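Local structure of putative Lipoprotein (Shewanella oneidensis, 3U24) at residues L470-N475 with S523-Y528; T259-Y264 with L478-H483. The protein is of unknown function but binds zinc and calcium ions and belongs to the DUF885 family of the Peptidase_MA clan, so a metallopeptidase-like role is possible. All coordinates share one frame; numbering follows the deposited sequence.

Contact 1: L470-N475 with S523-Y528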
loop_
_atom_site.group_PDB
_atom_site.type_symbol
_atom_site.label_atom_id
_atom_site.label_comp_id
_atom_site.label_asym_id
_atom_site.label_seq_id
_atom_site.Cartn_x
_atom_site.Cartn_y
_atom_site.Cartn_z
ATOM N N LEU A 470 -8.208 -12.931 10.250
ATOM C CA LEU A 470 -7.565 -14.012 9.491
ATOM C C LEU A 470 -7.017 -13.566 8.118
ATOM O O LEU A 470 -5.989 -14.070 7.666
ATOM C CB LEU A 470 -8.490 -15.224 9.323
ATOM C CG LEU A 470 -8.640 -16.107 10.567
ATOM C CD1 LEU A 470 -9.739 -17.136 10.346
ATOM C CD2 LEU A 470 -7.311 -16.786 10.914
ATOM N N ARG A 471 -7.669 -12.611 7.474
ATOM C CA ARG A 471 -7.168 -12.052 6.201
ATOM C C ARG A 471 -5.710 -11.573 6.365
ATOM O O ARG A 471 -4.826 -11.825 5.532
ATOM C CB ARG A 471 -8.047 -10.851 5.820
ATOM C CG ARG A 471 -8.337 -10.595 4.345
ATOM C CD ARG A 471 -9.541 -9.623 4.210
ATOM N NE ARG A 471 -9.152 -8.196 4.156
ATOM C CZ ARG A 471 -8.931 -7.366 5.199
ATOM N NH1 ARG A 471 -8.570 -6.098 4.957
ATOM N NH2 ARG A 471 -9.050 -7.757 6.481
ATOM N N VAL A 472 -5.492 -10.837 7.449
ATOM C CA VAL A 472 -4.222 -10.196 7.703
ATOM C C VAL A 472 -3.148 -11.237 8.066
ATOM O O VAL A 472 -2.045 -11.222 7.515
ATOM C CB VAL A 472 -4.432 -9.119 8.792
ATOM C CG1 VAL A 472 -3.132 -8.666 9.350
ATOM C CG2 VAL A 472 -5.216 -7.967 8.153
ATOM N N ILE A 473 -3.518 -12.174 8.920
ATOM C CA ILE A 473 -2.650 -13.275 9.320
ATOM C C ILE A 473 -2.283 -14.139 8.086
ATOM O O ILE A 473 -1.081 -14.376 7.809
ATOM C CB ILE A 473 -3.314 -14.142 10.430
ATOM C CG1 ILE A 473 -3.610 -13.278 11.694
ATOM C CG2 ILE A 473 -2.434 -15.322 10.793
ATOM C CD1 ILE A 473 -4.484 -13.976 12.740
ATOM N N CYS A 474 -3.304 -14.574 7.344
ATOM C CA CYS A 474 -3.069 -15.417 6.192
ATOM C C CYS A 474 -2.381 -14.695 5.032
ATOM O O CYS A 474 -1.697 -15.339 4.235
ATOM C CB CYS A 474 -4.342 -16.148 5.750
ATOM S SG CYS A 474 -4.985 -17.294 7.031
ATOM N N ASN A 475 -2.489 -13.377 4.947
ATOM C CA ASN A 475 -1.692 -12.625 3.953
ATOM C C ASN A 475 -0.189 -12.846 4.168
ATOM O O ASN A 475 0.557 -12.950 3.188
ATOM C CB ASN A 475 -1.944 -11.111 4.017
ATOM C CG ASN A 475 -3.196 -10.667 3.263
ATOM O OD1 ASN A 475 -3.813 -11.411 2.493
ATOM N ND2 ASN A 475 -3.543 -9.401 3.453
ATOM N N SER A 523 2.687 -6.430 5.426
ATOM C CA SER A 523 2.807 -5.151 6.105
ATOM C C SER A 523 1.730 -4.987 7.165
ATOM O O SER A 523 1.986 -4.461 8.274
ATOM C CB SER A 523 2.839 -3.974 5.099
ATOM O OG SER A 523 1.663 -3.861 4.323
ATOM N N TYR A 524 0.542 -5.491 6.852
ATOM C CA TYR A 524 -0.619 -5.321 7.724
ATOM C C TYR A 524 -0.400 -6.008 9.053
ATOM O O TYR A 524 -0.557 -5.389 10.126
ATOM C CB TYR A 524 -1.883 -5.847 7.071
ATOM C CG TYR A 524 -2.041 -5.359 5.663
ATOM C CD1 TYR A 524 -1.451 -6.063 4.602
ATOM C CD2 TYR A 524 -2.770 -4.214 5.378
ATOM C CE1 TYR A 524 -1.564 -5.625 3.311
ATOM C CE2 TYR A 524 -2.888 -3.754 4.074
ATOM C CZ TYR A 524 -2.298 -4.461 3.055
ATOM O OH TYR A 524 -2.380 -4.059 1.761
ATOM N N TYR A 525 -0.014 -7.275 9.000
ATOM C CA TYR A 525 0.135 -8.051 10.215
ATOM C C TYR A 525 1.390 -7.626 10.993
ATOM O O TYR A 525 1.402 -7.627 12.210
ATOM C CB TYR A 525 0.221 -9.527 9.876
ATOM C CG TYR A 525 0.360 -10.422 11.058
ATOM C CD1 TYR A 525 -0.654 -10.544 11.985
ATOM C CD2 TYR A 525 1.499 -11.181 11.229
ATOM C CE1 TYR A 525 -0.527 -11.368 13.082
ATOM C CE2 TYR A 525 1.631 -12.045 12.294
ATOM C CZ TYR A 525 0.608 -12.138 13.205
ATOM O OH TYR A 525 0.797 -12.951 14.280
ATOM N N SER A 526 2.458 -7.335 10.264
ATOM C CA SER A 526 3.701 -6.949 10.894
ATOM C C SER A 526 3.535 -5.708 11.772
ATOM O O SER A 526 3.872 -5.737 12.944
ATOM C CB SER A 526 4.749 -6.715 9.846
ATOM O OG SER A 526 5.900 -6.208 10.477
ATOM N N GLY A 527 2.928 -4.668 11.249
ATOM C CA GLY A 527 2.697 -3.476 12.069
ATOM C C GLY A 527 1.728 -3.701 13.214
ATOM O O GLY A 527 1.973 -3.261 14.334
ATOM N N TYR A 528 0.624 -4.410 12.938
ATOM C CA TYR A 528 -0.302 -4.802 13.979
ATOM C C TYR A 528 0.371 -5.549 15.143
ATOM O O TYR A 528 0.170 -5.219 16.321
ATOM C CB TYR A 528 -1.406 -5.644 13.372
ATOM C CG TYR A 528 -2.203 -6.460 14.355
ATOM C CD1 TYR A 528 -2.974 -5.849 15.340
ATOM C CD2 TYR A 528 -2.222 -7.846 14.268
ATOM C CE1 TYR A 528 -3.738 -6.602 16.221
ATOM C CE2 TYR A 528 -2.957 -8.606 15.154
ATOM C CZ TYR A 528 -3.709 -7.985 16.126
ATOM O OH TYR A 528 -4.425 -8.765 16.992
HETATM O O HOH W 1 -0.279 -9.290 6.616
#
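Val-472 puts its methyl CG1 against the first turn of helix 523-542, where it meets backbone as much as side chain. Its CG1 lies 3.4 Å from the backbone N of Tyr-525. Tyr-525 CB is 3.5 Å from Val-472 CG1. The same methyl touches Tyr-524 CB at 3.8 Å. The first torsion explains this reach: CG1 is anti to the backbone N (chi1 165°). Relative to the Tyr-525 ring, CG1 sits at the edge, near the ring plane. Ile-473 adds a second apolar contact, with its CG1 3.9 Å from Tyr-525 CE1. Tyr-525 therefore passes both residues, with CB beside Val-472 and its ring beside Ile-473.

No direct hydrogen bond joins the two segments. A water bridges the backbones instead. It donates to Val-472 O at 2.8 Å and accepts from Tyr-525 N at 3.1 Å. The N-H of Tyr-525 lies in the first turn of its helix, so the water gives it an acceptor. The same water lies at the edge of the Tyr-524 ring, in its plane.

Asn-475 approaches Tyr-524 more loosely, with ND2 4.1 Å from Tyr-524 CD1 and the amide and ring planes 56° apart. The polar ends turn to other partners. Asn-475 OD1 bonds to Lys-510, Tyr-524 OH to Gln-520 and Arg-513, and Tyr-525 OH to Asp-270.

The contact is buried. The short helix segments cross at -105°, with their axes 8.1 Å apart at closest approach. Helix 260-289 packs on Tyr-525 through Ala-267. On helix 435-451, Glu-439, a zinc ligand, touches Tyr-524, so this crossing probably lies along one side of the zinc site.

Contact 2: T259-Y264 with L478-H483; sequences TAKQLY and LDYSIH
Tyr-264 and Tyr-480 form an offset stack, with ring centroids 4.7 Å apart and planes at 25°. The nearest atoms are Tyr-264 CD1 and Tyr-480 CD2, at 3.4 Å. Tyr-264 CB also makes a CH-pi contact over the face of the Tyr-480 ring, 3.9 Å from its centroid. Both rings have CG anti to the backbone N, which turns each toward the other helix, where the two overlap. Ala-260 CB packs 3.9 Å from Tyr-480 CE1, and Lys-261 CB lies 3.5 Å from Tyr-480 OH. Were Tyr-480 replaced by an alanine, Tyr-264 would probably lose its stacking partner and a gap would open beside Ala-260.

Further out, a water links Tyr-264 OH, at 2.7 Å, to Ser-481 OG, to which it donates. Ser-481 OG also bonds to Ile-477 O. A capping box of Thr-259 and Gln-262 starts helix 260-289. Gln-262 N bonds to Thr-259 OG1 at 3.0 Å, and Thr-259 N bonds back to Gln-262 OE1 at 2.8 Å. Glu-247 accepts from the N-H groups of Ala-260 and Lys-261.

The stack joins the N-terminal turn of helix 260-289 to the C-terminal part of helix 459-485. Helix 243-254 adds Tyr-246 and Phe-250 against Ala-260.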
loop_
_atom_site.group_PDB
_atom_site.type_symbol
_atom_site.label_atom_id
_atom_site.label_comp_id
_atom_site.label_asym_id
_atom_site.label_seq_id
_atom_site.Cartn_x
_atom_site.Cartn_y
_atom_site.Cartn_z
ATOM N N THR A 259 12.695 -10.684 12.212
ATOM C CA THR A 259 12.845 -11.207 10.835
ATOM C C THR A 259 11.490 -11.649 10.274
ATOM O O THR A 259 10.501 -11.783 11.012
ATOM C CB THR A 259 13.765 -12.434 10.783
ATOM O OG1 THR A 259 13.121 -13.488 11.491
ATOM C CG2 THR A 259 15.150 -12.142 11.397
ATOM N N ALA A 260 11.473 -11.968 8.977
ATOM C CA ALA A 260 10.248 -12.415 8.305
ATOM C C ALA A 260 9.899 -13.794 8.841
ATOM O O ALA A 260 8.746 -14.089 9.074
ATOM C CB ALA A 260 10.427 -12.441 6.783
ATOM N N LYS A 261 10.921 -14.611 9.092
ATOM C CA LYS A 261 10.715 -15.946 9.635
ATOM C C LYS A 261 10.046 -15.812 10.997
ATOM O O LYS A 261 9.119 -16.500 11.315
ATOM C CB LYS A 261 12.058 -16.662 9.778
ATOM C CG LYS A 261 11.959 -18.097 10.295
ATOM C CD LYS A 261 13.313 -18.770 10.217
ATOM C CE LYS A 261 13.179 -20.284 10.295
ATOM N NZ LYS A 261 14.507 -20.867 10.626
ATOM N N GLN A 262 10.522 -14.881 11.804
ATOM C CA GLN A 262 9.871 -14.693 13.092
ATOM C C GLN A 262 8.411 -14.283 12.955
ATOM O O GLN A 262 7.542 -14.773 13.688
ATOM C CB GLN A 262 10.626 -13.658 13.936
ATOM C CG GLN A 262 11.856 -14.177 14.636
ATOM C CD GLN A 262 12.565 -13.017 15.308
ATOM O OE1 GLN A 262 13.074 -12.110 14.640
ATOM N NE2 GLN A 262 12.561 -13.011 16.637
ATOM N N LEU A 263 8.122 -13.376 12.040
ATOM C CA LEU A 263 6.723 -12.946 11.860
ATOM C C LEU A 263 5.830 -14.130 11.387
ATOM O O LEU A 263 4.688 -14.281 11.816
ATOM C CB LEU A 263 6.630 -11.835 10.838
ATOM C CG LEU A 263 5.237 -11.182 10.688
ATOM C CD1 LEU A 263 4.884 -10.318 11.903
ATOM C CD2 LEU A 263 5.176 -10.398 9.414
ATOM N N TYR A 264 6.357 -14.912 10.457
ATOM C CA TYR A 264 5.657 -16.097 9.943
ATOM C C TYR A 264 5.320 -17.045 11.092
ATOM O O TYR A 264 4.207 -17.503 11.195
ATOM C CB TYR A 264 6.524 -16.837 8.935
ATOM C CG TYR A 264 6.031 -18.229 8.571
ATOM C CD1 TYR A 264 5.025 -18.402 7.643
ATOM C CD2 TYR A 264 6.620 -19.373 9.127
ATOM C CE1 TYR A 264 4.595 -19.665 7.305
ATOM C CE2 TYR A 264 6.206 -20.630 8.795
ATOM C CZ TYR A 264 5.179 -20.769 7.873
ATOM O OH TYR A 264 4.747 -22.013 7.519
ATOM N N LEU A 478 0.833 -16.559 3.392
ATOM C CA LEU A 478 0.816 -16.743 1.964
ATOM C C LEU A 478 2.052 -16.131 1.327
ATOM O O LEU A 478 2.778 -16.790 0.543
ATOM C CB LEU A 478 -0.440 -16.091 1.385
ATOM C CG LEU A 478 -0.557 -16.025 -0.146
ATOM C CD1 LEU A 478 -1.192 -17.296 -0.637
ATOM C CD2 LEU A 478 -1.423 -14.869 -0.640
ATOM N N ASP A 479 2.316 -14.869 1.665
ATOM C CA ASP A 479 3.408 -14.169 0.988
ATOM C C ASP A 479 4.749 -14.857 1.269
ATOM O O ASP A 479 5.545 -15.106 0.352
ATOM C CB ASP A 479 3.463 -12.694 1.347
ATOM C CG ASP A 479 4.398 -11.904 0.424
ATOM O OD1 ASP A 479 4.015 -11.648 -0.758
ATOM O OD2 ASP A 479 5.499 -11.510 0.896
ATOM N N TYR A 480 4.950 -15.211 2.531
ATOM C CA TYR A 480 6.163 -15.855 2.985
ATOM C C TYR A 480 6.288 -17.243 2.401
ATOM O O TYR A 480 7.336 -17.599 1.861
ATOM C CB TYR A 480 6.186 -15.907 4.527
ATOM C CG TYR A 480 7.466 -16.459 5.119
ATOM C CD1 TYR A 480 8.576 -15.644 5.316
ATOM C CD2 TYR A 480 7.584 -17.799 5.444
ATOM C CE1 TYR A 480 9.779 -16.163 5.845
ATOM C CE2 TYR A 480 8.768 -18.325 5.963
ATOM C CZ TYR A 480 9.861 -17.504 6.185
ATOM O OH TYR A 480 11.045 -18.036 6.716
ATOM N N SER A 481 5.223 -18.034 2.500
ATOM C CA SER A 481 5.293 -19.420 2.044
ATOM C C SER A 481 5.546 -19.528 0.546
ATOM O O SER A 481 6.266 -20.403 0.123
ATOM C CB SER A 481 4.076 -20.217 2.477
ATOM O OG SER A 481 3.927 -20.098 3.897
ATOM N N ILE A 482 4.984 -18.621 -0.231
ATOM C CA ILE A 482 5.180 -18.605 -1.680
ATOM C C ILE A 482 6.644 -18.303 -2.033
ATOM O O ILE A 482 7.261 -19.022 -2.782
ATOM C CB ILE A 482 4.225 -17.572 -2.335
ATOM C CG1 ILE A 482 2.811 -18.142 -2.360
ATOM C CG2 ILE A 482 4.660 -17.210 -3.764
ATOM C CD1 ILE A 482 1.765 -17.138 -2.834
ATOM N N HIS A 483 7.209 -17.273 -1.432
ATOM C CA HIS A 483 8.540 -16.809 -1.781
ATOM C C HIS A 483 9.681 -17.551 -1.114
ATOM O O HIS A 483 10.792 -17.588 -1.653
ATOM C CB HIS A 483 8.618 -15.330 -1.510
ATOM C CG HIS A 483 7.854 -14.548 -2.506
ATOM N ND1 HIS A 483 8.270 -14.431 -3.778
ATOM C CD2 HIS A 483 6.610 -13.937 -2.443
ATOM C CE1 HIS A 483 7.357 -13.752 -4.473
ATOM N NE2 HIS A 483 6.357 -13.424 -3.653
HETATM O O HOH W 2 3.295 -22.134 5.300
#

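In the fold
Contacts 1 and 2 share helix 459-485, which meets helix 523-542 in contact 1 and helix 260-289 in contact 2. Their centres are about 11 Å apart. The two touch directly: Leu-263 CD1 lies 3.6 Å from Tyr-525 CD2 and 3.7 Å from Ser-526 CA. Thus the three helices pack against one another, and the segments of the two contacts alternate along the chain. The Tyr-524 side chain of contact 1 is about 5 Å from a bound zinc ion, and zinc is held by His-408, His-414 and Glu-439 nearby. The Tyr-264 side chain of contact 2 is about 9 Å from a bound zinc ion.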